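PDB 4Q1Z: putative lipoprotein from Bacteroides thetaiotaomicron, which is of unknown function but is a two-domain DUF4876 family protein, a putative lipoprotein probably tethered to the membrane by a lipid. Local coordinates for residues Gly124-Asp129 and Asp208-Gln213; Pro162-Ala167 and Val297-Ile302; Asn171-Glu176 and Arg324-Leu329. All blocks are in the same frame, centred on the assembly; numbering follows the deposited sequence.

Overall arrangement
All three interactions lie in the part of the chain that follows the N-terminal seven-stranded sheet. Interactions 2 and 3 are adjacent, with centres about 10 Å apart, and meet within one three-stranded antiparallel sheet: strand 299-303 of interaction 2 pairs with strand 172-175 of interaction 3, as Ala-300 O lying 2.9 Å from Gly-175 N attests. Interaction 1 joins two loops elsewhere; its centre is about 36 Å from that of interaction 2 and about 32 Å from that of interaction 3, and its nearest atoms stay about 13 Å from the latter. No active site is known; glycol molecules, probably from the crystallisation liquor, lie beside interactions 2 and 3.

Interaction 1 (Gly124-Asp129 and Asp208-Gln213); sequences GVYFRD and DIYNPQ
Tyr-126 packs its ring against Tyr-210 and Asn-211, joining the loop between strands 108-114 and 131-136 to the loop between strands 195-199 and 223-224; the second loop bends through an Asx turn at Asn-211. The evidence for that turn is Asn-211 OD1, which accepts from Gln-213 N two residues on at 2.9 Å, with the donor lying 53° out of the carbonyl plane.

Followed outward, Tyr-126 CB meets the amide of the turn residue, Asn-211 ND2, at 3.5 Å. Beyond it, Tyr-126 CG lies 3.6 Å from Asn-211 CB, which sits over one face of the ring, displaced toward the rim, in a CH-pi contact 26° off the ring normal. Further out the neighbour changes: Tyr-126 CE1 is 3.7 Å from Tyr-210 CB, and CZ is at nearly the same separation from that methylene. At the tip, Tyr-126 OH comes to 3.5 Å from Tyr-210 CB; this buried hydroxyl is hydrogen-bonded with His-205 ND1, which satisfies it. With CG anti to the backbone N (chi1 -168°), the ring extends across the gap and reaches both residues of the facing loop.

The end of the Tyr-210 ring leads off to meet Phe-201 edge-to-face, but its CB and the root of its ring stay against the Tyr-126 hydroxyl. The Asn-211 backbone is also bonded to His-205, which ties the turn to the hydroxyl's partner. Within its own loop, Tyr-126 has Asp-129 CB at the ring edge, in plane, and Arg-128 N 3.9 Å above the face opposite Asn-211 CB.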
loop_
_atom_site.group_PDB
_atom_site.type_symbol
_atom_site.label_atom_id
_atom_site.label_comp_id
_atom_site.label_asym_id
_atom_site.label_seq_id
_atom_site.Cartn_x
_atom_site.Cartn_y
_atom_site.Cartn_z
ATOM N N GLY A 124 -19.984 -11.923 24.230
ATOM C CA GLY A 124 -18.659 -11.324 24.343
ATOM C C GLY A 124 -18.285 -10.515 23.113
ATOM O O GLY A 124 -19.154 -10.041 22.368
ATOM N N VAL A 125 -16.971 -10.328 22.923
ATOM C CA VAL A 125 -16.395 -9.617 21.787
ATOM C C VAL A 125 -15.347 -10.536 21.159
ATOM O O VAL A 125 -14.947 -11.524 21.783
ATOM C CB VAL A 125 -15.819 -8.205 22.167
ATOM C CG1 VAL A 125 -16.863 -7.337 22.869
ATOM C CG2 VAL A 125 -14.517 -8.280 22.980
ATOM N N TYR A 126 -14.933 -10.230 19.936
ATOM C CA TYR A 126 -13.876 -10.925 19.206
ATOM C C TYR A 126 -12.977 -9.860 18.573
ATOM O O TYR A 126 -13.432 -9.160 17.673
ATOM C CB TYR A 126 -14.442 -11.898 18.142
ATOM C CG TYR A 126 -13.403 -12.849 17.573
ATOM C CD1 TYR A 126 -12.939 -13.933 18.315
ATOM C CD2 TYR A 126 -12.903 -12.684 16.282
ATOM C CE1 TYR A 126 -11.985 -14.812 17.801
ATOM C CE2 TYR A 126 -11.935 -13.548 15.762
ATOM C CZ TYR A 126 -11.494 -14.627 16.520
ATOM O OH TYR A 126 -10.574 -15.527 16.027
ATOM N N PHE A 127 -11.745 -9.685 19.082
ATOM C CA PHE A 127 -10.833 -8.682 18.538
ATOM C C PHE A 127 -9.668 -9.351 17.765
ATOM O O PHE A 127 -8.689 -8.665 17.433
ATOM C CB PHE A 127 -10.285 -7.762 19.679
ATOM C CG PHE A 127 -9.620 -8.490 20.827
ATOM C CD1 PHE A 127 -8.435 -9.201 20.634
ATOM C CD2 PHE A 127 -10.215 -8.530 22.080
ATOM C CE1 PHE A 127 -7.863 -9.932 21.672
ATOM C CE2 PHE A 127 -9.649 -9.278 23.115
ATOM C CZ PHE A 127 -8.477 -9.963 22.906
ATOM N N ARG A 128 -9.741 -10.687 17.515
ATOM C CA ARG A 128 -8.600 -11.393 16.880
ATOM C C ARG A 128 -8.724 -11.555 15.357
ATOM O O ARG A 128 -7.828 -12.137 14.742
ATOM C CB ARG A 128 -8.352 -12.754 17.520
ATOM C CG ARG A 128 -8.571 -12.766 19.010
ATOM C CD ARG A 128 -8.324 -14.111 19.638
ATOM N NE ARG A 128 -8.327 -13.980 21.096
ATOM C CZ ARG A 128 -7.262 -13.626 21.801
ATOM N NH1 ARG A 128 -6.090 -13.458 21.203
ATOM N NH2 ARG A 128 -7.349 -13.474 23.116
ATOM N N ASP A 129 -9.782 -10.993 14.745
ATOM C CA ASP A 129 -9.984 -11.083 13.294
ATOM C C ASP A 129 -9.238 -9.948 12.502
ATOM O O ASP A 129 -9.312 -9.924 11.274
ATOM C CB ASP A 129 -11.492 -11.131 12.943
ATOM C CG ASP A 129 -12.381 -10.100 13.616
ATOM O OD1 ASP A 129 -11.837 -9.174 14.281
ATOM O OD2 ASP A 129 -13.613 -10.156 13.407
ATOM N N ASP A 208 -16.848 -22.250 15.258
ATOM C CA ASP A 208 -17.679 -22.077 16.456
ATOM C C ASP A 208 -16.859 -21.695 17.706
ATOM O O ASP A 208 -17.375 -20.962 18.554
ATOM C CB ASP A 208 -18.531 -23.322 16.722
ATOM C CG ASP A 208 -19.621 -23.597 15.684
ATOM O OD1 ASP A 208 -19.990 -22.658 14.931
ATOM O OD2 ASP A 208 -20.117 -24.751 15.633
ATOM N N ILE A 209 -15.582 -22.130 17.786
ATOM C CA ILE A 209 -14.664 -21.827 18.894
ATOM C C ILE A 209 -14.221 -20.361 18.908
ATOM O O ILE A 209 -13.750 -19.903 19.948
ATOM C CB ILE A 209 -13.413 -22.737 18.882
ATOM C CG1 ILE A 209 -12.695 -22.719 17.512
ATOM C CG2 ILE A 209 -13.755 -24.156 19.357
ATOM C CD1 ILE A 209 -11.368 -23.429 17.494
ATOM N N TYR A 210 -14.334 -19.644 17.768
ATOM C CA TYR A 210 -13.873 -18.268 17.652
ATOM C C TYR A 210 -15.052 -17.277 17.557
ATOM O O TYR A 210 -15.511 -16.796 18.595
ATOM C CB TYR A 210 -12.883 -18.137 16.471
ATOM C CG TYR A 210 -11.639 -18.984 16.652
ATOM C CD1 TYR A 210 -11.020 -19.094 17.897
ATOM C CD2 TYR A 210 -11.095 -19.699 15.590
ATOM C CE1 TYR A 210 -9.896 -19.896 18.080
ATOM C CE2 TYR A 210 -9.951 -20.486 15.757
ATOM C CZ TYR A 210 -9.347 -20.567 17.004
ATOM O OH TYR A 210 -8.216 -21.316 17.204
ATOM N N ASN A 211 -15.524 -16.957 16.341
ATOM C CA ASN A 211 -16.661 -16.063 16.126
ATOM C C ASN A 211 -17.346 -16.397 14.807
ATOM O O ASN A 211 -16.997 -15.796 13.800
ATOM C CB ASN A 211 -16.244 -14.575 16.156
ATOM C CG ASN A 211 -17.410 -13.628 15.979
ATOM O OD1 ASN A 211 -18.572 -14.026 15.858
ATOM N ND2 ASN A 211 -17.127 -12.356 15.918
ATOM N N PRO A 212 -18.377 -17.264 14.773
ATOM C CA PRO A 212 -19.056 -17.550 13.483
ATOM C C PRO A 212 -19.580 -16.303 12.723
ATOM O O PRO A 212 -19.794 -16.387 11.512
ATOM C CB PRO A 212 -20.200 -18.468 13.897
ATOM C CG PRO A 212 -19.718 -19.126 15.125
ATOM C CD PRO A 212 -18.950 -18.083 15.864
ATOM N N GLN A 213 -19.722 -15.142 13.413
ATOM C CA GLN A 213 -20.197 -13.870 12.838
ATOM C C GLN A 213 -19.033 -12.965 12.410
ATOM O O GLN A 213 -19.255 -11.804 12.035
ATOM C CB GLN A 213 -21.110 -13.123 13.834
ATOM C CG GLN A 213 -22.493 -13.767 14.062
ATOM C CD GLN A 213 -22.460 -15.003 14.923
ATOM O OE1 GLN A 213 -21.836 -15.047 15.986
ATOM N NE2 GLN A 213 -23.128 -16.041 14.473
#

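Interaction 2 (Pro162-Ala167 and Val297-Ile302); sequences PIWPEA and VYYAKI
Trp-164 and Tyr-299 touch although their backbones run well apart. The nearest CA atoms of the two segments, Trp-164 CA and Lys-301 CA, are separated by 10.0 Å, so the gap is spanned by side chains alone. Residues 162-165 form an extended loop before a short 3-10 segment begins at Glu-166, whereas Tyr-299 to Ile-302 have the phi/psi values of a beta strand.

The indole meets the tyrosine with its far corner. Trp-164 CH2 is 3.5 Å from Tyr-299 CD2 and CZ3 is 3.8 Å from the same atom, which lies at the edge of the indole, in its plane. The six-membered ring of Trp-164 and the ring of Tyr-299 have planes at 86° and centroids 5.8 Å apart. Tyr-299 has CG anti to its carbonyl carbon; this chi1 of -61° brings the ring up beside the indole, and chi2 (-63°) turns its CD2 atom onto the CH2-CZ3 corner. Pro-162 CB lies over an indole face, 3.4 Å above the plane and offset toward the rim. A serine replacing Tyr-299 would probably leave the CH2-CZ3 corner of Trp-164 without its aromatic neighbour and the indole less restrained at that end.

Pro-165 makes the second contact, its CG 4.3 Å from Lys-301 NZ. That ammonium forms a salt bridge with Asp-168 and a hydrogen bond to Asn-284 O.

Trp-164 also stacks on Tyr-174 of strand 172-175 and, like Pro-165 and Lys-301, touches Thr-287 of strand 286-287. The loop thus lies across the three-stranded sheet, whose middle strand, 299-303, carries Tyr-299 and Lys-301.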
loop_
_atom_site.group_PDB
_atom_site.type_symbol
_atom_site.label_atom_id
_atom_site.label_comp_id
_atom_site.label_asym_id
_atom_site.label_seq_id
_atom_site.Cartn_x
_atom_site.Cartn_y
_atom_site.Cartn_z
ATOM N N PRO A 162 1.610 14.491 22.803
ATOM C CA PRO A 162 2.966 14.131 23.226
ATOM C C PRO A 162 3.959 15.232 22.851
ATOM O O PRO A 162 3.731 15.961 21.883
ATOM C CB PRO A 162 3.249 12.836 22.440
ATOM C CG PRO A 162 1.920 12.362 21.947
ATOM C CD PRO A 162 1.166 13.626 21.694
ATOM N N ILE A 163 5.028 15.386 23.644
ATOM C CA ILE A 163 6.102 16.335 23.368
ATOM C C ILE A 163 7.298 15.481 22.995
ATOM O O ILE A 163 7.700 14.602 23.765
ATOM C CB ILE A 163 6.400 17.353 24.508
ATOM C CG1 ILE A 163 5.131 18.165 24.886
ATOM C CG2 ILE A 163 7.541 18.306 24.093
ATOM C CD1 ILE A 163 5.167 18.795 26.271
ATOM N N TRP A 164 7.809 15.689 21.782
ATOM C CA TRP A 164 8.929 14.936 21.252
ATOM C C TRP A 164 10.213 15.779 21.316
ATOM O O TRP A 164 10.115 17.009 21.460
ATOM C CB TRP A 164 8.603 14.467 19.827
ATOM C CG TRP A 164 7.384 13.586 19.737
ATOM C CD1 TRP A 164 6.252 13.829 19.017
ATOM C CD2 TRP A 164 7.160 12.342 20.426
ATOM N NE1 TRP A 164 5.357 12.794 19.174
ATOM C CE2 TRP A 164 5.885 11.871 20.036
ATOM C CE3 TRP A 164 7.907 11.586 21.345
ATOM C CZ2 TRP A 164 5.364 10.655 20.491
ATOM C CZ3 TRP A 164 7.375 10.394 21.820
ATOM C CH2 TRP A 164 6.121 9.938 21.393
ATOM N N PRO A 165 11.434 15.168 21.291
ATOM C CA PRO A 165 12.656 15.994 21.396
ATOM C C PRO A 165 12.717 17.075 20.315
ATOM O O PRO A 165 12.294 16.852 19.170
ATOM C CB PRO A 165 13.797 14.976 21.261
ATOM C CG PRO A 165 13.199 13.674 21.628
ATOM C CD PRO A 165 11.771 13.733 21.163
ATOM N N GLU A 166 13.180 18.274 20.716
ATOM C CA GLU A 166 13.306 19.448 19.856
ATOM C C GLU A 166 14.225 19.130 18.666
ATOM O O GLU A 166 13.901 19.479 17.525
ATOM C CB GLU A 166 13.839 20.636 20.670
ATOM N N ALA A 167 15.321 18.386 18.933
ATOM C CA ALA A 167 16.336 17.955 17.963
ATOM C C ALA A 167 15.771 17.114 16.801
ATOM O O ALA A 167 16.378 17.077 15.723
ATOM C CB ALA A 167 17.417 17.164 18.675
ATOM N N VAL A 297 8.374 4.536 28.954
ATOM C CA VAL A 297 7.826 3.978 27.728
ATOM C C VAL A 297 8.508 4.714 26.562
ATOM O O VAL A 297 8.435 5.936 26.439
ATOM C CB VAL A 297 6.270 4.012 27.698
ATOM C CG1 VAL A 297 5.736 3.370 26.433
ATOM C CG2 VAL A 297 5.692 3.297 28.926
ATOM N N TYR A 298 9.250 3.927 25.777
ATOM C CA TYR A 298 10.081 4.292 24.652
ATOM C C TYR A 298 9.383 3.974 23.363
ATOM O O TYR A 298 8.710 2.934 23.240
ATOM C CB TYR A 298 11.446 3.579 24.724
ATOM C CG TYR A 298 12.401 4.247 25.689
ATOM C CD1 TYR A 298 13.201 5.313 25.285
ATOM C CD2 TYR A 298 12.469 3.849 27.022
ATOM C CE1 TYR A 298 14.046 5.965 26.179
ATOM C CE2 TYR A 298 13.310 4.494 27.929
ATOM C CZ TYR A 298 14.102 5.552 27.503
ATOM O OH TYR A 298 14.942 6.200 28.394
ATOM N N TYR A 299 9.522 4.911 22.402
ATOM C CA TYR A 299 8.926 4.835 21.075
ATOM C C TYR A 299 10.005 4.861 20.039
ATOM O O TYR A 299 11.093 5.388 20.297
ATOM C CB TYR A 299 7.917 5.971 20.896
ATOM C CG TYR A 299 6.794 5.870 21.912
ATOM C CD1 TYR A 299 5.926 4.773 21.918
ATOM C CD2 TYR A 299 6.662 6.807 22.932
ATOM C CE1 TYR A 299 4.936 4.642 22.880
ATOM C CE2 TYR A 299 5.651 6.701 23.882
ATOM C CZ TYR A 299 4.781 5.624 23.838
ATOM O OH TYR A 299 3.769 5.512 24.747
ATOM N N ALA A 300 9.769 4.199 18.910
ATOM C CA ALA A 300 10.801 4.133 17.859
ATOM C C ALA A 300 10.649 5.288 16.930
ATOM O O ALA A 300 9.534 5.602 16.518
ATOM C CB ALA A 300 10.702 2.822 17.090
ATOM N N LYS A 301 11.764 5.951 16.623
ATOM C CA LYS A 301 11.790 7.097 15.713
ATOM C C LYS A 301 11.818 6.576 14.300
ATOM O O LYS A 301 12.827 6.041 13.853
ATOM C CB LYS A 301 12.968 8.042 16.009
ATOM C CG LYS A 301 12.769 8.864 17.269
ATOM C CD LYS A 301 13.943 9.802 17.436
ATOM C CE LYS A 301 14.197 10.127 18.894
ATOM N NZ LYS A 301 15.368 11.020 19.081
ATOM N N ILE A 302 10.671 6.669 13.624
ATOM C CA ILE A 302 10.519 6.203 12.249
ATOM C C ILE A 302 10.744 7.387 11.294
ATOM O O ILE A 302 9.906 8.292 11.264
ATOM C CB ILE A 302 9.136 5.524 12.048
ATOM C CG1 ILE A 302 9.011 4.245 12.938
ATOM C CG2 ILE A 302 8.843 5.231 10.556
ATOM C CD1 ILE A 302 7.611 3.855 13.261
#

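Interaction 3 (Asn171-Glu176 and Arg324-Leu329); sequences NYAYGE and RVPGVL
Ala-173 and Pro-326 point their side chains at each other, and their apolar contact carries most of the interaction. The alanine methyl faces the CG-CD edge of the pyrrolidine ring: Ala-173 CB is 3.8 Å from Pro-326 CD and 3.9 Å from its CG. The same CG lies 4.0 Å from Tyr-172 O, so the proline edge sits beside the backbone just before the methyl as well as against the methyl. The backbones approach closest at this pair, with Ala-173 CA 6.3 Å from Pro-326 CA.

The aromatic neighbours on the strand are turned otherwise. The Tyr-172 side chain starts away from the loop and packs on Lys-301 and Pro-303, and its ring lies beside a bound triethylene glycol. Tyr-174 likewise makes no direct side-chain contact with the loop; its hydroxyl is bonded to Asp-168.

Strand 172-175 is an outermost strand of a three-stranded antiparallel sheet. Ala-173 pairs with Ile-302 of the middle strand, while the Tyr-174 N-H is directed to the loop side. There a water takes the place of a direct bond: it accepts from Tyr-174 N at 3.0 Å and donates to Arg-324 O at 2.6 Å, with an angle of about 150° at its oxygen. In the loop, residues 326-329 form a beta turn, evidenced by Leu-329 N donating to Pro-326 O at 2.8 Å and by helical phi/psi at Gly-327 and Val-328.

Arg-324 offers the contact its carbonyl while its side chain departs: CG lies between the backbone N and the carbonyl carbon (chi1 54°), and the chain then runs outward. Its guanidinium forms a salt bridge with Glu-312 through NH1 and hydrogen bonds with Pro-154 O through NE and Gly-263 O through NH2.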
loop_
_atom_site.group_PDB
_atom_site.type_symbol
_atom_site.label_atom_id
_atom_site.label_comp_id
_atom_site.label_asym_id
_atom_site.label_seq_id
_atom_site.Cartn_x
_atom_site.Cartn_y
_atom_site.Cartn_z
ATOM N N ASN A 171 10.892 15.312 11.462
ATOM C CA ASN A 171 11.455 14.297 10.590
ATOM C C ASN A 171 10.952 12.898 10.852
ATOM O O ASN A 171 11.291 11.986 10.077
ATOM C CB ASN A 171 12.971 14.308 10.722
ATOM C CG ASN A 171 13.584 15.572 10.188
ATOM O OD1 ASN A 171 14.247 16.318 10.911
ATOM N ND2 ASN A 171 13.333 15.867 8.919
ATOM N N TYR A 172 10.155 12.713 11.935
ATOM C CA TYR A 172 9.721 11.378 12.345
ATOM C C TYR A 172 8.267 11.245 12.781
ATOM O O TYR A 172 7.634 12.199 13.255
ATOM C CB TYR A 172 10.565 10.892 13.552
ATOM C CG TYR A 172 12.064 11.025 13.421
ATOM C CD1 TYR A 172 12.824 10.019 12.837
ATOM C CD2 TYR A 172 12.735 12.118 13.961
ATOM C CE1 TYR A 172 14.212 10.125 12.735
ATOM C CE2 TYR A 172 14.120 12.249 13.845
ATOM C CZ TYR A 172 14.858 11.239 13.248
ATOM O OH TYR A 172 16.227 11.333 13.182
ATOM N N ALA A 173 7.785 9.995 12.649
ATOM C CA ALA A 173 6.578 9.394 13.177
ATOM C C ALA A 173 7.078 8.548 14.378
ATOM O O ALA A 173 8.256 8.176 14.412
ATOM C CB ALA A 173 5.892 8.549 12.111
ATOM N N TYR A 174 6.253 8.326 15.392
ATOM C CA TYR A 174 6.722 7.635 16.594
ATOM C C TYR A 174 5.963 6.330 16.809
ATOM O O TYR A 174 4.764 6.344 17.058
ATOM C CB TYR A 174 6.617 8.591 17.791
ATOM C CG TYR A 174 7.531 9.789 17.615
ATOM C CD1 TYR A 174 7.116 10.912 16.899
ATOM C CD2 TYR A 174 8.826 9.785 18.128
ATOM C CE1 TYR A 174 7.976 11.982 16.670
ATOM C CE2 TYR A 174 9.694 10.851 17.905
ATOM C CZ TYR A 174 9.258 11.958 17.198
ATOM O OH TYR A 174 10.098 13.029 17.024
ATOM N N GLY A 175 6.679 5.221 16.622
ATOM C CA GLY A 175 6.127 3.870 16.677
ATOM C C GLY A 175 6.046 3.263 18.058
ATOM O O GLY A 175 6.996 3.360 18.852
ATOM N N GLU A 176 4.888 2.628 18.329
ATOM C CA GLU A 176 4.570 1.909 19.550
ATOM C C GLU A 176 5.259 0.531 19.480
ATOM O O GLU A 176 6.079 0.200 20.354
ATOM C CB GLU A 176 3.051 1.790 19.705
ATOM C CG GLU A 176 2.618 1.213 21.040
ATOM C CD GLU A 176 1.200 0.693 21.035
ATOM O OE1 GLU A 176 0.273 1.517 21.201
ATOM O OE2 GLU A 176 1.011 -0.531 20.834
ATOM N N ARG A 324 -1.972 11.376 14.818
ATOM C CA ARG A 324 -0.607 10.999 15.210
ATOM C C ARG A 324 0.233 10.618 13.965
ATOM O O ARG A 324 1.438 10.394 14.083
ATOM C CB ARG A 324 -0.551 9.898 16.300
ATOM C CG ARG A 324 -1.313 8.586 16.049
ATOM C CD ARG A 324 -2.684 8.688 16.658
ATOM N NE ARG A 324 -3.318 7.393 16.847
ATOM C CZ ARG A 324 -4.311 6.906 16.112
ATOM N NH1 ARG A 324 -4.769 7.581 15.064
ATOM N NH2 ARG A 324 -4.848 5.734 16.413
ATOM N N VAL A 325 -0.382 10.584 12.772
ATOM C CA VAL A 325 0.361 10.351 11.540
ATOM C C VAL A 325 0.802 11.752 11.052
ATOM O O VAL A 325 -0.046 12.661 10.925
ATOM C CB VAL A 325 -0.414 9.555 10.426
ATOM C CG1 VAL A 325 0.425 9.406 9.159
ATOM C CG2 VAL A 325 -0.862 8.181 10.908
ATOM N N PRO A 326 2.107 11.952 10.762
ATOM C CA PRO A 326 2.523 13.239 10.191
ATOM C C PRO A 326 1.746 13.544 8.889
ATOM O O PRO A 326 1.560 12.659 8.040
ATOM C CB PRO A 326 4.020 13.038 9.953
ATOM C CG PRO A 326 4.414 11.904 10.888
ATOM C CD PRO A 326 3.241 11.006 10.845
ATOM N N GLY A 327 1.249 14.788 8.793
ATOM C CA GLY A 327 0.428 15.314 7.704
ATOM C C GLY A 327 0.926 15.043 6.301
ATOM O O GLY A 327 0.113 14.838 5.395
ATOM N N VAL A 328 2.251 15.032 6.103
ATOM C CA VAL A 328 2.850 14.737 4.790
ATOM C C VAL A 328 2.553 13.294 4.373
ATOM O O VAL A 328 2.475 13.027 3.171
ATOM C CB VAL A 328 4.374 15.028 4.688
ATOM C CG1 VAL A 328 4.640 16.509 4.785
ATOM C CG2 VAL A 328 5.179 14.263 5.738
ATOM N N LEU A 329 2.397 12.372 5.359
ATOM C CA LEU A 329 2.120 10.953 5.096
ATOM C C LEU A 329 0.624 10.697 4.969
ATOM O O LEU A 329 0.214 9.938 4.098
ATOM C CB LEU A 329 2.740 10.077 6.181
ATOM C CG LEU A 329 4.268 10.191 6.334
ATOM C CD1 LEU A 329 4.757 9.437 7.548
ATOM C CD2 LEU A 329 4.994 9.762 5.061
HETATM O O HOH W 1 3.807 9.965 15.159
#